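Chromatin structure-remodeling complex subunit RSC2 (Saccharomyces cerevisiae, PDB 4BB7) forms part, through domains including a BAH domain, of the RSC chromatin-remodelling complex, which acts in nucleosome positioning and transcription regulation. Local coordinates at residues L80-E85 and L125-F130. Residues are numbered along the deposited sequence; the frame is centred on the assembly and turned at random.
Sequences LFYKNE and LFVCEF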
ATOM      1  N   LEU A  80     -18.594 -23.798  16.333  1.00 27.61           N
ATOM      2  CA  LEU A  80     -19.274 -24.352  15.169  1.00 28.63           C
ATOM      3  C   LEU A  80     -19.305 -23.333  14.034  1.00 29.61           C
ATOM      4  O   LEU A  80     -19.209 -22.127  14.269  1.00 28.56           O
ATOM      5  CB  LEU A  80     -20.699 -24.768  15.534  1.00 26.40           C
ATOM      6  CG  LEU A  80     -20.808 -25.891  16.561  1.00 30.43           C
ATOM      7  CD1 LEU A  80     -22.254 -26.098  16.991  1.00 24.21           C
ATOM      8  CD2 LEU A  80     -20.208 -27.173  15.999  1.00 28.22           C
ATOM      9  N   PHE A  81     -19.443 -23.826  12.808  1.00 23.94           N
ATOM     10  CA  PHE A  81     -19.425 -22.969  11.627  1.00 27.98           C
ATOM     11  C   PHE A  81     -20.439 -23.442  10.601  1.00 27.40           C
ATOM     12  O   PHE A  81     -20.744 -24.629  10.524  1.00 30.42           O
ATOM     13  CB  PHE A  81     -18.036 -22.975  10.981  1.00 25.31           C
ATOM     14  CG  PHE A  81     -16.940 -22.494  11.884  1.00 26.74           C
ATOM     15  CD1 PHE A  81     -16.669 -21.140  12.008  1.00 24.77           C
ATOM     16  CD2 PHE A  81     -16.169 -23.395  12.599  1.00 21.20           C
ATOM     17  CE1 PHE A  81     -15.658 -20.694  12.833  1.00 27.38           C
ATOM     18  CE2 PHE A  81     -15.153 -22.956  13.427  1.00 26.77           C
ATOM     19  CZ  PHE A  81     -14.895 -21.602  13.544  1.00 27.13           C
ATOM     20  N   TYR A  82     -20.959 -22.514   9.807  1.00 28.46           N
ATOM     21  CA  TYR A  82     -21.832 -22.882   8.703  1.00 30.10           C
ATOM     22  C   TYR A  82     -20.991 -23.461   7.577  1.00 30.16           C
ATOM     23  O   TYR A  82     -19.780 -23.237   7.518  1.00 28.12           O
ATOM     24  CB  TYR A  82     -22.616 -21.670   8.198  1.00 29.76           C
ATOM     25  CG  TYR A  82     -23.438 -20.996   9.271  1.00 26.18           C
ATOM     26  CD1 TYR A  82     -24.657 -21.528   9.678  1.00 26.95           C
ATOM     27  CD2 TYR A  82     -22.993 -19.834   9.885  1.00 28.22           C
ATOM     28  CE1 TYR A  82     -25.411 -20.915  10.663  1.00 29.30           C
ATOM     29  CE2 TYR A  82     -23.739 -19.213  10.870  1.00 29.92           C
ATOM     30  CZ  TYR A  82     -24.945 -19.759  11.255  1.00 26.61           C
ATOM     31  OH  TYR A  82     -25.683 -19.146  12.237  1.00 28.04           O
ATOM     32  N   LYS A  83     -21.625 -24.224   6.696  1.00 32.81           N
ATOM     33  CA  LYS A  83     -20.955 -24.664   5.484  1.00 31.10           C
ATOM     34  C   LYS A  83     -20.678 -23.434   4.631  1.00 30.20           C
ATOM     35  O   LYS A  83     -21.593 -22.677   4.304  1.00 31.86           O
ATOM     36  CB  LYS A  83     -21.810 -25.673   4.716  1.00 33.32           C
ATOM     37  CG  LYS A  83     -21.192 -26.125   3.404  1.00 26.84           C
ATOM     38  CD  LYS A  83     -21.781 -27.443   2.932  1.00 38.01           C
ATOM     39  CE  LYS A  83     -21.473 -28.569   3.913  1.00 40.37           C
ATOM     40  NZ  LYS A  83     -21.955 -29.897   3.424  1.00 36.23           N
ATOM     41  N   ASN A  84     -19.410 -23.228   4.296  1.00 29.21           N
ATOM     42  CA  ASN A  84     -19.002 -22.070   3.508  1.00 27.22           C
ATOM     43  C   ASN A  84     -19.044 -20.753   4.276  1.00 26.10           C
ATOM     44  O   ASN A  84     -19.239 -19.693   3.684  1.00 25.53           O
ATOM     45  CB  ASN A  84     -19.851 -21.958   2.242  1.00 24.96           C
ATOM     46  CG  ASN A  84     -19.631 -23.109   1.297  1.00 29.45           C
ATOM     47  OD1 ASN A  84     -18.495 -23.540   1.071  1.00 22.39           O
ATOM     48  ND2 ASN A  84     -20.720 -23.621   0.734  1.00 29.39           N
ATOM     49  N   GLU A  85     -18.852 -20.818   5.591  1.00 26.29           N
ATOM     50  CA  GLU A  85     -18.840 -19.607   6.403  1.00 25.69           C
ATOM     51  C   GLU A  85     -17.523 -18.860   6.278  1.00 24.56           C
ATOM     52  O   GLU A  85     -16.460 -19.474   6.200  1.00 20.85           O
ATOM     53  CB  GLU A  85     -19.110 -19.917   7.879  1.00 28.62           C
ATOM     54  CG  GLU A  85     -19.019 -18.675   8.769  1.00 32.47           C
ATOM     55  CD  GLU A  85     -19.396 -18.932  10.221  1.00 33.56           C
ATOM     56  OE1 GLU A  85     -19.909 -20.030  10.530  1.00 29.04           O
ATOM     57  OE2 GLU A  85     -19.177 -18.022  11.052  1.00 26.90           O
ATOM     58  N   LEU A 125     -20.844 -19.770  -3.113  1.00 32.27           N
ATOM     59  CA  LEU A 125     -21.686 -19.062  -2.154  1.00 28.14           C
ATOM     60  C   LEU A 125     -21.165 -19.196  -0.722  1.00 28.35           C
ATOM     61  O   LEU A 125     -21.190 -20.280  -0.141  1.00 30.32           O
ATOM     62  CB  LEU A 125     -23.134 -19.553  -2.246  1.00 19.82           C
ATOM     63  CG  LEU A 125     -24.115 -18.993  -1.208  1.00 30.89           C
ATOM     64  CD1 LEU A 125     -24.017 -17.473  -1.110  1.00 28.51           C
ATOM     65  CD2 LEU A 125     -25.546 -19.423  -1.515  1.00 27.40           C
ATOM     66  N   PHE A 126     -20.682 -18.087  -0.164  1.00 26.61           N
ATOM     67  CA  PHE A 126     -20.248 -18.054   1.229  1.00 28.21           C
ATOM     68  C   PHE A 126     -21.241 -17.231   2.041  1.00 27.70           C
ATOM     69  O   PHE A 126     -21.962 -16.399   1.487  1.00 24.66           O
ATOM     70  CB  PHE A 126     -18.859 -17.423   1.363  1.00 24.15           C
ATOM     71  CG  PHE A 126     -17.812 -18.039   0.477  1.00 25.80           C
ATOM     72  CD1 PHE A 126     -17.198 -19.228   0.831  1.00 22.84           C
ATOM     73  CD2 PHE A 126     -17.419 -17.409  -0.694  1.00 30.61           C
ATOM     74  CE1 PHE A 126     -16.222 -19.790   0.022  1.00 27.78           C
ATOM     75  CE2 PHE A 126     -16.442 -17.965  -1.509  1.00 28.24           C
ATOM     76  CZ  PHE A 126     -15.844 -19.156  -1.153  1.00 23.65           C
ATOM     77  N   VAL A 127     -21.275 -17.454   3.351  1.00 20.61           N
ATOM     78  CA  VAL A 127     -22.112 -16.648   4.229  1.00 23.78           C
ATOM     79  C   VAL A 127     -21.289 -16.086   5.375  1.00 23.67           C
ATOM     80  O   VAL A 127     -20.377 -16.740   5.876  1.00 27.14           O
ATOM     81  CB  VAL A 127     -23.311 -17.444   4.796  1.00 29.02           C
ATOM     82  CG1 VAL A 127     -22.837 -18.506   5.772  1.00 25.17           C
ATOM     83  CG2 VAL A 127     -24.302 -16.508   5.475  1.00 24.14           C
ATOM     84  N   CYS A 128     -21.611 -14.864   5.780  1.00 28.08           N
ATOM     85  CA  CYS A 128     -20.914 -14.220   6.883  1.00 26.64           C
ATOM     86  C   CYS A 128     -21.896 -13.743   7.946  1.00 26.57           C
ATOM     87  O   CYS A 128     -22.850 -13.017   7.657  1.00 26.44           O
ATOM     88  CB  CYS A 128     -20.063 -13.050   6.377  1.00 24.86           C
ATOM     89  SG  CYS A 128     -19.280 -12.061   7.680  1.00 26.49           S
ATOM     90  N   GLU A 129     -21.656 -14.171   9.178  1.00 26.78           N
ATOM     91  CA  GLU A 129     -22.416 -13.679  10.316  1.00 32.25           C
ATOM     92  C   GLU A 129     -21.523 -12.844  11.229  1.00 27.35           C
ATOM     93  O   GLU A 129     -21.927 -11.784  11.708  1.00 28.43           O
ATOM     94  CB  GLU A 129     -23.019 -14.840  11.101  1.00 24.10           C
ATOM     95  CG  GLU A 129     -23.918 -14.398  12.235  1.00 28.50           C
ATOM     96  CD  GLU A 129     -24.427 -15.561  13.055  1.00 31.16           C
ATOM     97  OE1 GLU A 129     -23.891 -16.673  12.886  1.00 38.88           O
ATOM     98  OE2 GLU A 129     -25.358 -15.365  13.866  1.00 32.49           O
ATOM     99  N   PHE A 130     -20.304 -13.326  11.454  1.00 26.98           N
ATOM    100  CA  PHE A 130     -19.386 -12.707  12.406  1.00 28.30           C
ATOM    101  C   PHE A 130     -18.230 -11.962  11.743  1.00 28.60           C
ATOM    102  O   PHE A 130     -17.744 -12.358  10.685  1.00 31.38           O
ATOM    103  CB  PHE A 130     -18.807 -13.771  13.342  1.00 23.31           C
ATOM    104  CG  PHE A 130     -19.846 -14.545  14.095  1.00 28.40           C
ATOM    105  CD1 PHE A 130     -20.326 -14.082  15.313  1.00 26.39           C
ATOM    106  CD2 PHE A 130     -20.343 -15.734  13.588  1.00 26.60           C
ATOM    107  CE1 PHE A 130     -21.284 -14.791  16.008  1.00 28.66           C
ATOM    108  CE2 PHE A 130     -21.299 -16.449  14.278  1.00 31.21           C
ATOM    109  CZ  PHE A 130     -21.772 -15.976  15.493  1.00 33.64           C
TER
HETATM  110  O   HOH W   1     -22.920 -21.148   2.516  1.00 34.32           O
HETATM  111  O   HOH W   2     -18.795 -15.781   9.999  1.00 26.98           O
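Tyr-82 meets Glu-129 at the edge of its ring. OE1 of Glu-129 lies near the ring plane, 3.2 Å from CE2 of Tyr-82. The hydroxyl of Tyr-82 donates to the same OE1, with OH and OE1 3.1 Å apart, and approaches from above the carboxylate plane. The two side chains cross at about a right angle. Phe-109 stacks on the Tyr-82 ring, and Lys-170 makes a cation-pi contact with it. The Phe-130 ring has CG of Glu-129 on one face, while OE2 of Glu-85 sits at its edge, 3.6 Å from CD2 of Phe-130. The Phe-126 ring has Asn-84 O at its edge, 3.5 Å from CD1 of Phe-126. OE2 of Glu-129 forms a salt bridge with Lys-141. With CG anti to the backbone N (chi1 176°), the extended Glu-85 chain reaches across the turn, and OE1 accepts from the N-H of Tyr-82, N to OE1 2.8 Å. A water donates to OE2 of Glu-85 and accepts from the N-H of Phe-130. A phenylalanine in place of Tyr-82 lacks the hydroxyl, and the Glu-129 carboxylate would probably be freer to turn about its Lys-141 bridge. Val-127 N donates to Asn-84 O at 3.0 Å. CG1 of Val-127 packs on CB of Tyr-82. The arrangement is a type II beta turn, Tyr-82 to Glu-85, docked by a single beta bridge on strand 125-128, at an edge of the main sheet within this BAH-domain chain.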